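Local structure of ABC transporter sugar binding protein (Xanthomonas axonopodis pv. citri, 3UOR) at residues K225-Y230 against E389-G394; Q196-A201 against D206-D211; A45-D50 against H334-D339; V329-H334 against R344-L349; K73-F78 against L94-L99. The protein probably binds maltose or a related sugar in the periplasm and presents it to an ABC transporter for uptake. All coordinates share one frame; numbering follows the deposited sequence.

Interaction 1: K225-Y230 against E389-G394; sequences KALGFY and ERVVRG
Helix-to-helix packing in one lobe of what is expected to be a two-lobed periplasmic binding protein brings helix 221-235 against the late helix 377-394, and L227 and Y230 on the first meet V391 and V392 on the second. The Y230 ring reaches V392 with CE2 4.0 Å from CG2, the methyl arriving obliquely and the two side chains crossing at about a right angle. CG of Y230 lies anti to the backbone N (chi1 175°), which carries the ring across to the other helix although its CB starts out to the flank. One turn back, L227 sends CD1 to within 4.4 Å of V391 CG1, a looser touch. Beta-branched valines suit this face, since their short methyls let longer residues come over from the partner helix. H398 and V402 of helix 398-412 also touch L227, and Q235 NE2 donates to V392 O. Helix 377-394, late in the chain, thus packs on helix 221-235 as part of the helical layer of an alpha/beta solute-binding fold.

Interaction 2: Q196-A201 against D206-D211; sequences QQLSFA and DRLLRD
D206 opens the second segment facing A201 through a water: its carbonyl O and A201 O each lie 2.9 Å from this water, which lies between the two backbones. The carboxylate of D206 is occupied elsewhere, its OD2 accepting from G222 N at the start of helix 221-235. R207 then turns away from helix 195-202 and pairs with D213, a place for a long charged chain on the outer side. L208 makes the apolar contact. Its CG lies anti to the carbonyl carbon (chi1 -76°), and both prongs of the fork face the small A201 methyl, with CD1 4.1 Å and CD2 4.2 Å from A201 CB. The same CD1 meets L198 CD1 at 3.9 Å, the two leucines crossing obliquely. Here the chain has just left helix 195-202 and is entering a small two-stranded antiparallel hairpin, 209-210 with 215-216; W377 of helix 377-394 touches both L198 and L208. L209 and R210 carry on into the hairpin, where R210 NE makes a weak bond to G216 O.

Interaction 3: A45-D50 against H334-D339; sequences AELVAD and HAIIGD
I336, near the end of helix 327-337, meets L47 and E46 of helix 39-52, and the contact is made almost wholly by the far end of its side chain. From CB, which points toward helix 39-52, the branches part. CG2 lies anti to the backbone N, whereas CG1 lies anti to the carbonyl carbon (chi1 -58°) and leads on toward the other helix. The next torsion is extended (chi2 166°), so CD1 stands well forward. This methyl touches L47 CD1 at 4.2 Å, the two side chains running in opposite senses. The same CD1 also lies 4.2 Å from E46 OE2, a van der Waals neighbour with no polar bond. L47 is the buried member and also packs on V329 and F333, while V43 of its own helix touches I336. One residue beyond I337, G338 takes a positive phi of 90° and ends the helix, its amide bonded to H334 O at 2.7 Å. The surface gathered here is small, and E46 and I336 are exposed. Chemically, the I336 CD1 methyl carries this contact, L47 and F333 extend the packing between the same helices, and an exposed carboxylate, probably hydrated in solution, borders the leucine outside.

Interaction 4: V329-H334 against R344-L349; sequences VQARFH and RSTWKL
Q330 and T346 meet at about a right angle, and the hydroxyl of one reaches the amide oxygen of the other. T346 OG1 donates to Q330 OE1 over 2.7 Å, with a C=O...donor angle of 137° and the donor tilted 23° from the carbonyl plane. Q330 runs extended beyond CG (chi2 -165°), which carries its amide oxygen to the threonine hydroxyl, while T346 OG1 lies beside its own backbone N. The other branch of the threonine turns toward helix 327-337: CG2 packs 3.7 Å from Q330 CB and 3.6 Å from A331 N, so the beta-branched residue gives a polar arm and an apolar arm to the same neighbour. Next to this pair A331 presents a methyl as its whole side chain, and L349 CD1 rests on A331 CB at 3.9 Å. The small alanine permits a close approach, with the CA atoms of A331 and T346 6.2 Å apart. The amide nitrogen of Q330 has a weak bond to L324 O, while P327 and L352 also touch T346. L349 sits at the N-cap position of helix 350-353. A short, weakly bonded helix 344-348, reached through a brief connection, thus packs across helix 327-337 within the alpha/beta fold of a solute-binding protein.

Interaction 5: K73-F78 against L94-L99; sequences KLLTAF and LPEFAL
L74 and F97 form the tight side of this contact, where helix 67-79 runs beside helix 94-99. Their short segments are almost parallel, 7° apart, with the axes 12.5 Å from each other, a spacing that large side chains bridge. The F97 ring reaches across with its far end, CE1 and CZ each lying 3.8 Å from L74 CB, and the two side chains cross at about a right angle. CG of F97 is anti to the carbonyl carbon (chi1 -70°), which directs the ring toward the leucine. L74 is buried, touching C87 and L89 of strand 86-90 in the neighbouring sheet. The looser side belongs to L75 and E96, both partly exposed. L75 CD2 lies 4.1 Å from F97 CZ and 4.0 Å from E96 OE2, while the other carboxylate oxygen, OE1, accepts a hydrogen bond from H71 NE2. Leucine and phenylalanine thus give the inner side an apolar, van der Waals grip, whereas the glutamate crosses L75 at about a right angle and keeps its charged end near the histidine, consistent with a rim that tolerates water.

In the fold
Two groups of contacts lie on opposite sides of the chain's centre. Interactions 1 and 2, with centres 14 Å apart, touch directly: helix 195-202 packs on helix 221-235, and F200 meets F229 edge-to-face. Interactions 3 and 4, 11 Å apart, share H334 and helix 327-337, whose faces meet helix 39-52 and the short helix 344-348. Interaction 5 stands apart, 26 Å from interaction 3 between centres, beside the sheet containing strands 30-36 and 86-90. Along the chain interaction 5 closes first, then interaction 2; interaction 4 is nested within interaction 1, while interaction 3 crosses both 1 and 4. This is consistent with a two-lobed binding protein whose chain passes between lobes more than once.

Interaction 1: K225-Y230 against E389-G394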
# COMPACT_ATOMS: atom_id res chain seq x y z
N LYS A 225 -4.73 -7.98 -19.36
CA LYS A 225 -4.00 -9.19 -18.95
C LYS A 225 -4.24 -9.41 -17.44
O LYS A 225 -4.54 -10.52 -17.00
CB LYS A 225 -2.50 -9.04 -19.27
CG LYS A 225 -1.68 -10.33 -19.26
CD LYS A 225 -0.17 -10.00 -19.28
CE LYS A 225 0.72 -11.18 -19.71
NZ LYS A 225 0.73 -12.34 -18.79
N ALA A 226 -4.19 -8.33 -16.68
CA ALA A 226 -4.41 -8.40 -15.23
C ALA A 226 -5.84 -8.81 -14.88
O ALA A 226 -6.08 -9.69 -14.02
CB ALA A 226 -4.06 -7.03 -14.58
N LEU A 227 -6.80 -8.18 -15.53
CA LEU A 227 -8.20 -8.61 -15.41
C LEU A 227 -8.36 -10.09 -15.73
O LEU A 227 -9.02 -10.84 -15.01
CB LEU A 227 -9.14 -7.79 -16.32
CG LEU A 227 -10.63 -8.14 -16.19
CD1 LEU A 227 -11.06 -7.94 -14.71
CD2 LEU A 227 -11.47 -7.25 -17.13
N GLY A 228 -7.73 -10.53 -16.82
CA GLY A 228 -7.82 -11.93 -17.19
C GLY A 228 -7.32 -12.89 -16.11
O GLY A 228 -8.00 -13.86 -15.73
N PHE A 229 -6.11 -12.61 -15.62
CA PHE A 229 -5.45 -13.43 -14.60
C PHE A 229 -6.28 -13.45 -13.30
O PHE A 229 -6.53 -14.51 -12.72
CB PHE A 229 -4.04 -12.88 -14.32
CG PHE A 229 -3.24 -13.66 -13.32
CD1 PHE A 229 -2.89 -14.99 -13.56
CD2 PHE A 229 -2.80 -13.06 -12.14
CE1 PHE A 229 -2.14 -15.71 -12.64
CE2 PHE A 229 -2.05 -13.76 -11.22
CZ PHE A 229 -1.71 -15.09 -11.46
N TYR A 230 -6.72 -12.28 -12.87
CA TYR A 230 -7.53 -12.14 -11.66
C TYR A 230 -8.91 -12.84 -11.78
O TYR A 230 -9.30 -13.63 -10.92
CB TYR A 230 -7.70 -10.64 -11.37
CG TYR A 230 -8.62 -10.27 -10.23
CD1 TYR A 230 -8.14 -10.25 -8.91
CD2 TYR A 230 -9.94 -9.89 -10.45
CE1 TYR A 230 -8.97 -9.87 -7.86
CE2 TYR A 230 -10.78 -9.52 -9.40
CZ TYR A 230 -10.28 -9.50 -8.11
OH TYR A 230 -11.07 -9.12 -7.05
N GLU A 389 -15.85 -6.79 -9.89
CA GLU A 389 -16.75 -7.66 -9.16
C GLU A 389 -17.91 -8.08 -10.06
O GLU A 389 -18.44 -9.19 -9.93
CB GLU A 389 -17.26 -6.96 -7.92
CG GLU A 389 -18.21 -7.78 -7.09
CD GLU A 389 -18.67 -7.04 -5.86
OE1 GLU A 389 -18.66 -5.79 -5.88
OE2 GLU A 389 -19.03 -7.70 -4.86
N ARG A 390 -18.28 -7.22 -10.99
CA ARG A 390 -19.36 -7.55 -11.92
C ARG A 390 -18.89 -8.60 -12.92
O ARG A 390 -19.63 -9.51 -13.28
CB ARG A 390 -19.82 -6.31 -12.68
CG ARG A 390 -21.30 -6.30 -12.99
CD ARG A 390 -21.80 -4.87 -12.94
NE ARG A 390 -21.04 -4.04 -13.87
CZ ARG A 390 -20.69 -2.78 -13.65
NH1 ARG A 390 -21.02 -2.18 -12.51
NH2 ARG A 390 -20.00 -2.12 -14.57
N VAL A 391 -17.65 -8.46 -13.37
CA VAL A 391 -17.03 -9.45 -14.22
C VAL A 391 -16.99 -10.80 -13.52
O VAL A 391 -17.38 -11.81 -14.09
CB VAL A 391 -15.61 -9.03 -14.61
CG1 VAL A 391 -14.81 -10.22 -15.14
CG2 VAL A 391 -15.68 -7.90 -15.62
N VAL A 392 -16.51 -10.81 -12.27
CA VAL A 392 -16.41 -12.06 -11.51
C VAL A 392 -17.78 -12.69 -11.20
O VAL A 392 -17.99 -13.88 -11.40
CB VAL A 392 -15.65 -11.90 -10.20
CG1 VAL A 392 -15.62 -13.21 -9.46
CG2 VAL A 392 -14.21 -11.38 -10.47
N ARG A 393 -18.70 -11.90 -10.67
CA ARG A 393 -19.97 -12.43 -10.22
C ARG A 393 -20.96 -12.56 -11.37
O ARG A 393 -21.57 -13.59 -11.53
CB ARG A 393 -20.56 -11.57 -9.11
CG ARG A 393 -19.72 -11.52 -7.84
CD ARG A 393 -20.52 -10.93 -6.67
NE ARG A 393 -20.33 -11.74 -5.47
CZ ARG A 393 -19.86 -11.27 -4.32
NH1 ARG A 393 -19.55 -9.99 -4.22
NH2 ARG A 393 -19.71 -12.06 -3.27
N GLY A 394 -21.12 -11.51 -12.17
CA GLY A 394 -22.15 -11.49 -13.20
C GLY A 394 -21.69 -12.04 -14.53
O GLY A 394 -22.47 -12.19 -15.44

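Interaction 2: Q196-A201 against D206-D211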
# COMPACT_ATOMS: atom_id res chain seq x y z
N GLN A 196 -5.84 -6.26 -4.72
CA GLN A 196 -5.36 -7.44 -5.43
C GLN A 196 -5.30 -7.21 -6.95
O GLN A 196 -4.25 -7.42 -7.57
CB GLN A 196 -6.23 -8.65 -5.11
CG GLN A 196 -6.24 -9.04 -3.63
CD GLN A 196 -7.26 -8.26 -2.84
OE1 GLN A 196 -7.85 -7.31 -3.34
NE2 GLN A 196 -7.49 -8.67 -1.60
N GLN A 197 -6.40 -6.76 -7.56
CA GLN A 197 -6.45 -6.49 -9.00
C GLN A 197 -5.42 -5.44 -9.29
O GLN A 197 -4.69 -5.52 -10.29
CB GLN A 197 -7.81 -5.88 -9.45
CG GLN A 197 -9.02 -6.65 -9.00
CD GLN A 197 -9.50 -6.24 -7.61
OE1 GLN A 197 -8.85 -6.57 -6.59
NE2 GLN A 197 -10.64 -5.53 -7.56
N LEU A 198 -5.39 -4.41 -8.45
CA LEU A 198 -4.44 -3.32 -8.67
C LEU A 198 -2.99 -3.84 -8.66
O LEU A 198 -2.19 -3.47 -9.53
CB LEU A 198 -4.64 -2.21 -7.64
CG LEU A 198 -3.61 -1.09 -7.70
CD1 LEU A 198 -3.66 -0.41 -9.06
CD2 LEU A 198 -3.88 -0.06 -6.60
N SER A 199 -2.65 -4.70 -7.70
CA SER A 199 -1.29 -5.25 -7.62
C SER A 199 -0.92 -5.91 -8.94
O SER A 199 0.13 -5.62 -9.50
CB SER A 199 -1.17 -6.29 -6.49
OG SER A 199 -1.42 -5.68 -5.24
N PHE A 200 -1.79 -6.78 -9.44
CA PHE A 200 -1.51 -7.50 -10.69
C PHE A 200 -1.44 -6.57 -11.89
O PHE A 200 -0.73 -6.85 -12.85
CB PHE A 200 -2.53 -8.64 -10.91
CG PHE A 200 -2.44 -9.72 -9.88
CD1 PHE A 200 -1.21 -10.33 -9.61
CD2 PHE A 200 -3.55 -10.09 -9.15
CE1 PHE A 200 -1.10 -11.32 -8.65
CE2 PHE A 200 -3.44 -11.10 -8.17
CZ PHE A 200 -2.21 -11.71 -7.93
N ALA A 201 -2.20 -5.47 -11.85
CA ALA A 201 -2.18 -4.50 -12.95
C ALA A 201 -0.90 -3.67 -12.93
O ALA A 201 -0.35 -3.33 -13.99
CB ALA A 201 -3.41 -3.58 -12.88
N ASP A 206 2.64 -1.30 -19.13
CA ASP A 206 1.95 -0.06 -19.48
C ASP A 206 1.29 0.57 -18.26
O ASP A 206 1.22 -0.03 -17.19
CB ASP A 206 1.02 -0.22 -20.71
CG ASP A 206 -0.15 -1.15 -20.46
OD1 ASP A 206 -0.17 -1.80 -19.39
OD2 ASP A 206 -1.06 -1.23 -21.33
N ARG A 207 0.86 1.80 -18.43
CA ARG A 207 0.32 2.62 -17.36
C ARG A 207 -1.22 2.49 -17.38
O ARG A 207 -1.81 2.30 -18.44
CB ARG A 207 0.75 4.05 -17.64
CG ARG A 207 0.63 5.05 -16.52
CD ARG A 207 1.10 6.42 -17.02
NE ARG A 207 0.93 7.44 -16.01
CZ ARG A 207 1.53 7.42 -14.83
NH1 ARG A 207 2.36 6.42 -14.54
NH2 ARG A 207 1.32 8.39 -13.95
N LEU A 208 -1.86 2.57 -16.21
CA LEU A 208 -3.32 2.48 -16.11
C LEU A 208 -4.07 3.71 -16.62
O LEU A 208 -5.27 3.65 -16.85
CB LEU A 208 -3.72 2.16 -14.67
CG LEU A 208 -3.48 0.70 -14.29
CD1 LEU A 208 -3.78 0.46 -12.83
CD2 LEU A 208 -4.32 -0.22 -15.17
N LEU A 209 -3.37 4.84 -16.78
CA LEU A 209 -3.96 6.02 -17.43
C LEU A 209 -3.09 6.37 -18.63
O LEU A 209 -1.97 5.88 -18.75
CB LEU A 209 -3.99 7.21 -16.47
CG LEU A 209 -4.77 7.01 -15.17
CD1 LEU A 209 -4.73 8.31 -14.35
CD2 LEU A 209 -6.22 6.61 -15.49
N ARG A 210 -3.59 7.22 -19.51
CA ARG A 210 -2.81 7.58 -20.69
C ARG A 210 -3.00 9.04 -21.03
O ARG A 210 -3.89 9.71 -20.51
CB ARG A 210 -3.22 6.73 -21.89
CG ARG A 210 -4.71 6.91 -22.26
CD ARG A 210 -5.15 5.95 -23.36
NE ARG A 210 -6.57 6.08 -23.60
CZ ARG A 210 -7.11 7.02 -24.37
NH1 ARG A 210 -6.32 7.90 -24.97
NH2 ARG A 210 -8.43 7.08 -24.53
N ASP A 211 -2.14 9.52 -21.93
CA ASP A 211 -2.23 10.85 -22.50
C ASP A 211 -2.30 11.93 -21.41
O ASP A 211 -3.33 12.58 -21.21
CB ASP A 211 -3.43 10.95 -23.46
CG ASP A 211 -3.49 12.29 -24.17
OD1 ASP A 211 -4.60 12.72 -24.55
OD2 ASP A 211 -2.42 12.92 -24.36
O HOH W 1 0.18 -0.51 -14.56

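Interaction 3: A45-D50 against H334-D339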
# COMPACT_ATOMS: atom_id res chain seq x y z
N ALA A 45 3.33 8.50 19.15
CA ALA A 45 3.36 9.33 20.36
C ALA A 45 4.37 8.78 21.37
O ALA A 45 5.01 9.54 22.09
CB ALA A 45 1.98 9.46 20.99
N GLU A 46 4.52 7.46 21.43
CA GLU A 46 5.52 6.86 22.33
C GLU A 46 6.90 7.27 21.86
O GLU A 46 7.77 7.63 22.66
CB GLU A 46 5.45 5.35 22.31
CG GLU A 46 4.17 4.77 22.81
CD GLU A 46 4.17 3.26 22.70
OE1 GLU A 46 3.16 2.71 22.24
OE2 GLU A 46 5.20 2.64 23.06
N LEU A 47 7.09 7.18 20.55
CA LEU A 47 8.37 7.47 19.93
C LEU A 47 8.77 8.92 20.15
O LEU A 47 9.94 9.20 20.36
CB LEU A 47 8.35 7.14 18.44
CG LEU A 47 8.48 5.66 18.05
CD1 LEU A 47 7.60 4.79 18.88
CD2 LEU A 47 8.15 5.50 16.59
N VAL A 48 7.82 9.85 20.09
CA VAL A 48 8.19 11.26 20.20
C VAL A 48 8.69 11.55 21.62
O VAL A 48 9.49 12.46 21.83
CB VAL A 48 7.07 12.25 19.79
CG1 VAL A 48 6.46 11.84 18.49
CG2 VAL A 48 6.00 12.34 20.86
N ALA A 49 8.23 10.75 22.58
CA ALA A 49 8.71 10.88 23.95
C ALA A 49 10.23 10.86 23.97
O ALA A 49 10.86 11.72 24.58
CB ALA A 49 8.13 9.77 24.83
N ASP A 50 10.83 9.89 23.28
CA ASP A 50 12.28 9.81 23.21
C ASP A 50 12.89 10.92 22.35
O ASP A 50 14.05 11.27 22.52
CB ASP A 50 12.73 8.44 22.70
CG ASP A 50 14.21 8.37 22.40
OD1 ASP A 50 14.59 8.56 21.23
OD2 ASP A 50 14.99 8.12 23.33
N HIS A 334 8.38 -0.55 13.50
CA HIS A 334 8.00 -1.85 12.94
C HIS A 334 7.74 -2.87 14.05
O HIS A 334 6.78 -3.65 13.99
CB HIS A 334 9.09 -2.37 12.01
CG HIS A 334 8.82 -3.74 11.46
ND1 HIS A 334 9.31 -4.88 12.04
CD2 HIS A 334 8.09 -4.14 10.39
CE1 HIS A 334 8.92 -5.94 11.35
NE2 HIS A 334 8.17 -5.51 10.34
N ALA A 335 8.62 -2.87 15.05
CA ALA A 335 8.53 -3.83 16.14
C ALA A 335 7.19 -3.72 16.85
O ALA A 335 6.59 -4.72 17.20
CB ALA A 335 9.66 -3.63 17.13
N ILE A 336 6.73 -2.49 17.03
CA ILE A 336 5.52 -2.27 17.82
C ILE A 336 4.25 -2.50 17.02
O ILE A 336 3.35 -3.19 17.47
CB ILE A 336 5.50 -0.88 18.46
CG1 ILE A 336 6.73 -0.70 19.35
CG2 ILE A 336 4.24 -0.68 19.27
CD1 ILE A 336 6.98 0.73 19.75
N ILE A 337 4.19 -1.94 15.81
CA ILE A 337 2.95 -1.93 15.05
C ILE A 337 3.01 -2.69 13.71
O ILE A 337 1.98 -2.92 13.07
CB ILE A 337 2.44 -0.48 14.87
CG1 ILE A 337 1.00 -0.45 14.38
CG2 ILE A 337 3.32 0.28 13.92
CD1 ILE A 337 0.44 0.97 14.28
N GLY A 338 4.20 -3.10 13.28
CA GLY A 338 4.30 -3.93 12.08
C GLY A 338 4.44 -3.17 10.77
O GLY A 338 4.56 -3.78 9.72
N ASP A 339 4.45 -1.83 10.82
CA ASP A 339 4.55 -1.01 9.62
C ASP A 339 5.92 -1.12 8.99
O ASP A 339 6.93 -1.11 9.68
CB ASP A 339 4.21 0.46 9.91
CG ASP A 339 2.74 0.66 10.22
OD1 ASP A 339 1.96 -0.24 9.89
OD2 ASP A 339 2.35 1.69 10.80

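Interaction 4: V329-H334 against R344-L349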
# COMPACT_ATOMS: atom_id res chain seq x y z
N VAL A 329 14.83 4.17 14.82
CA VAL A 329 13.49 4.58 15.18
C VAL A 329 12.46 3.81 14.33
O VAL A 329 11.42 3.36 14.84
CB VAL A 329 13.34 6.07 15.01
CG1 VAL A 329 11.91 6.50 15.29
CG2 VAL A 329 14.30 6.77 15.95
N GLN A 330 12.78 3.60 13.06
CA GLN A 330 11.89 2.90 12.15
C GLN A 330 11.76 1.41 12.54
O GLN A 330 10.66 0.84 12.48
CB GLN A 330 12.38 3.04 10.71
CG GLN A 330 12.42 4.49 10.19
CD GLN A 330 12.57 4.55 8.67
OE1 GLN A 330 13.12 3.64 8.04
NE2 GLN A 330 12.05 5.60 8.07
N ALA A 331 12.87 0.79 12.92
CA ALA A 331 12.87 -0.58 13.44
C ALA A 331 11.94 -0.69 14.65
O ALA A 331 11.21 -1.67 14.80
CB ALA A 331 14.29 -1.01 13.83
N ARG A 332 11.99 0.30 15.52
CA ARG A 332 11.19 0.30 16.74
C ARG A 332 9.72 0.36 16.34
O ARG A 332 8.87 -0.36 16.88
CB ARG A 332 11.57 1.52 17.58
CG ARG A 332 11.52 1.35 19.07
CD ARG A 332 12.11 2.59 19.76
NE ARG A 332 13.57 2.51 19.92
CZ ARG A 332 14.43 3.51 19.70
NH1 ARG A 332 14.01 4.71 19.28
NH2 ARG A 332 15.73 3.30 19.89
N PHE A 333 9.42 1.24 15.39
CA PHE A 333 8.07 1.42 14.87
C PHE A 333 7.55 0.12 14.29
O PHE A 333 6.41 -0.28 14.56
CB PHE A 333 8.09 2.50 13.79
CG PHE A 333 6.73 3.04 13.44
CD1 PHE A 333 5.96 3.69 14.39
CD2 PHE A 333 6.27 2.98 12.14
CE1 PHE A 333 4.73 4.22 14.06
CE2 PHE A 333 5.03 3.50 11.80
CZ PHE A 333 4.26 4.13 12.77
N HIS A 334 8.38 -0.55 13.50
CA HIS A 334 8.00 -1.85 12.94
C HIS A 334 7.74 -2.87 14.05
O HIS A 334 6.78 -3.65 13.99
CB HIS A 334 9.09 -2.37 12.01
CG HIS A 334 8.82 -3.74 11.46
ND1 HIS A 334 9.31 -4.88 12.04
CD2 HIS A 334 8.09 -4.14 10.39
CE1 HIS A 334 8.92 -5.94 11.35
NE2 HIS A 334 8.17 -5.51 10.34
N ARG A 344 16.32 0.86 2.89
CA ARG A 344 17.09 -0.38 2.96
C ARG A 344 17.87 -0.53 4.23
O ARG A 344 18.03 -1.63 4.74
CB ARG A 344 18.08 -0.46 1.80
CG ARG A 344 17.39 -0.46 0.50
CD ARG A 344 18.24 -1.08 -0.55
NE ARG A 344 17.54 -0.90 -1.82
CZ ARG A 344 17.54 0.24 -2.49
NH1 ARG A 344 18.22 1.28 -2.01
NH2 ARG A 344 16.88 0.34 -3.63
N SER A 345 18.36 0.58 4.77
CA SER A 345 19.24 0.43 5.91
C SER A 345 18.47 -0.01 7.16
O SER A 345 19.02 -0.69 8.02
CB SER A 345 20.13 1.67 6.13
OG SER A 345 19.38 2.80 6.50
N THR A 346 17.20 0.35 7.26
CA THR A 346 16.42 -0.14 8.38
C THR A 346 16.25 -1.64 8.25
O THR A 346 16.23 -2.36 9.24
CB THR A 346 15.05 0.49 8.45
OG1 THR A 346 15.20 1.91 8.43
CG2 THR A 346 14.35 0.10 9.75
N TRP A 347 16.14 -2.11 7.00
CA TRP A 347 15.95 -3.52 6.72
C TRP A 347 17.20 -4.34 7.01
O TRP A 347 17.11 -5.56 7.15
CB TRP A 347 15.48 -3.74 5.27
CG TRP A 347 13.97 -3.53 5.15
CD1 TRP A 347 13.33 -2.36 4.87
CD2 TRP A 347 12.94 -4.50 5.38
NE1 TRP A 347 11.97 -2.55 4.87
CE2 TRP A 347 11.71 -3.86 5.20
CE3 TRP A 347 12.95 -5.86 5.70
CZ2 TRP A 347 10.49 -4.53 5.32
CZ3 TRP A 347 11.74 -6.53 5.83
CH2 TRP A 347 10.53 -5.85 5.63
N LYS A 348 18.35 -3.67 7.12
CA LYS A 348 19.60 -4.38 7.41
C LYS A 348 19.80 -4.60 8.91
O LYS A 348 20.60 -5.43 9.31
CB LYS A 348 20.81 -3.64 6.81
CG LYS A 348 20.86 -3.65 5.28
CD LYS A 348 21.92 -2.70 4.77
CE LYS A 348 21.55 -2.13 3.39
NZ LYS A 348 21.82 -0.65 3.30
N LEU A 349 19.07 -3.85 9.73
CA LEU A 349 19.14 -4.03 11.18
C LEU A 349 18.69 -5.44 11.57
O LEU A 349 17.72 -5.97 11.02
CB LEU A 349 18.31 -2.97 11.91
CG LEU A 349 18.83 -1.54 11.71
CD1 LEU A 349 17.88 -0.54 12.31
CD2 LEU A 349 20.24 -1.40 12.34

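Interaction 5: K73-F78 against L94-L99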
# COMPACT_ATOMS: atom_id res chain seq x y z
N LYS A 73 -11.04 17.01 7.94
CA LYS A 73 -10.45 17.88 8.95
C LYS A 73 -9.33 18.73 8.33
O LYS A 73 -9.12 19.88 8.72
CB LYS A 73 -9.96 17.08 10.15
CG LYS A 73 -9.32 17.94 11.23
CD LYS A 73 -9.33 17.28 12.60
CE LYS A 73 -9.13 18.32 13.70
NZ LYS A 73 -9.30 17.76 15.07
N LEU A 74 -8.63 18.15 7.36
CA LEU A 74 -7.48 18.80 6.73
C LEU A 74 -7.91 19.87 5.74
O LEU A 74 -7.45 21.01 5.83
CB LEU A 74 -6.58 17.78 6.05
CG LEU A 74 -5.59 17.07 6.98
CD1 LEU A 74 -4.96 15.87 6.28
CD2 LEU A 74 -4.52 18.04 7.49
N LEU A 75 -8.76 19.51 4.79
CA LEU A 75 -9.34 20.50 3.88
C LEU A 75 -9.95 21.63 4.70
O LEU A 75 -9.80 22.80 4.37
CB LEU A 75 -10.41 19.85 3.00
CG LEU A 75 -9.90 18.86 1.96
CD1 LEU A 75 -11.06 18.40 1.08
CD2 LEU A 75 -8.81 19.49 1.11
N THR A 76 -10.63 21.26 5.78
CA THR A 76 -11.25 22.22 6.68
C THR A 76 -10.22 23.10 7.39
O THR A 76 -10.32 24.33 7.35
CB THR A 76 -12.13 21.51 7.73
OG1 THR A 76 -13.35 21.08 7.12
CG2 THR A 76 -12.44 22.45 8.90
N ALA A 77 -9.24 22.48 8.03
CA ALA A 77 -8.18 23.22 8.70
C ALA A 77 -7.44 24.12 7.71
O ALA A 77 -7.01 25.22 8.06
CB ALA A 77 -7.21 22.28 9.39
N PHE A 78 -7.30 23.65 6.48
CA PHE A 78 -6.68 24.45 5.44
C PHE A 78 -7.41 25.78 5.32
O PHE A 78 -6.88 26.82 5.69
CB PHE A 78 -6.72 23.73 4.09
CG PHE A 78 -6.17 24.54 2.95
CD1 PHE A 78 -5.04 25.33 3.13
CD2 PHE A 78 -6.76 24.50 1.70
CE1 PHE A 78 -4.53 26.08 2.07
CE2 PHE A 78 -6.25 25.23 0.64
CZ PHE A 78 -5.14 26.03 0.83
N LEU A 94 -1.16 12.88 -1.44
CA LEU A 94 -0.14 13.90 -1.74
C LEU A 94 -0.48 14.77 -2.95
O LEU A 94 -0.36 15.99 -2.87
CB LEU A 94 1.23 13.25 -1.96
CG LEU A 94 2.32 13.50 -0.94
CD1 LEU A 94 1.82 13.20 0.45
CD2 LEU A 94 3.51 12.63 -1.28
N PRO A 95 -0.86 14.15 -4.09
CA PRO A 95 -1.07 14.96 -5.30
C PRO A 95 -2.10 16.04 -5.06
O PRO A 95 -1.95 17.16 -5.53
CB PRO A 95 -1.58 13.94 -6.31
CG PRO A 95 -0.94 12.68 -5.90
CD PRO A 95 -0.98 12.71 -4.39
N GLU A 96 -3.14 15.73 -4.30
CA GLU A 96 -4.16 16.71 -3.99
C GLU A 96 -3.62 17.86 -3.14
O GLU A 96 -3.79 19.03 -3.50
CB GLU A 96 -5.36 16.08 -3.30
CG GLU A 96 -6.44 17.11 -2.95
CD GLU A 96 -7.73 16.48 -2.47
OE1 GLU A 96 -7.80 15.23 -2.42
OE2 GLU A 96 -8.68 17.23 -2.16
N PHE A 97 -2.97 17.54 -2.02
CA PHE A 97 -2.46 18.61 -1.17
C PHE A 97 -1.31 19.38 -1.83
O PHE A 97 -1.11 20.56 -1.56
CB PHE A 97 -2.14 18.10 0.23
CG PHE A 97 -3.37 17.75 1.01
CD1 PHE A 97 -3.97 18.68 1.84
CD2 PHE A 97 -3.97 16.51 0.86
CE1 PHE A 97 -5.14 18.38 2.54
CE2 PHE A 97 -5.14 16.19 1.56
CZ PHE A 97 -5.73 17.12 2.40
N ALA A 98 -0.58 18.71 -2.72
CA ALA A 98 0.48 19.38 -3.47
C ALA A 98 -0.11 20.37 -4.47
O ALA A 98 0.30 21.53 -4.54
CB ALA A 98 1.36 18.36 -4.19
N LEU A 99 -1.09 19.91 -5.24
CA LEU A 99 -1.70 20.78 -6.25
C LEU A 99 -2.60 21.86 -5.62
O LEU A 99 -2.92 22.86 -6.26
CB LEU A 99 -2.41 19.95 -7.32
CG LEU A 99 -1.42 18.93 -7.94
CD1 LEU A 99 -2.06 18.09 -9.03
CD2 LEU A 99 -0.16 19.62 -8.48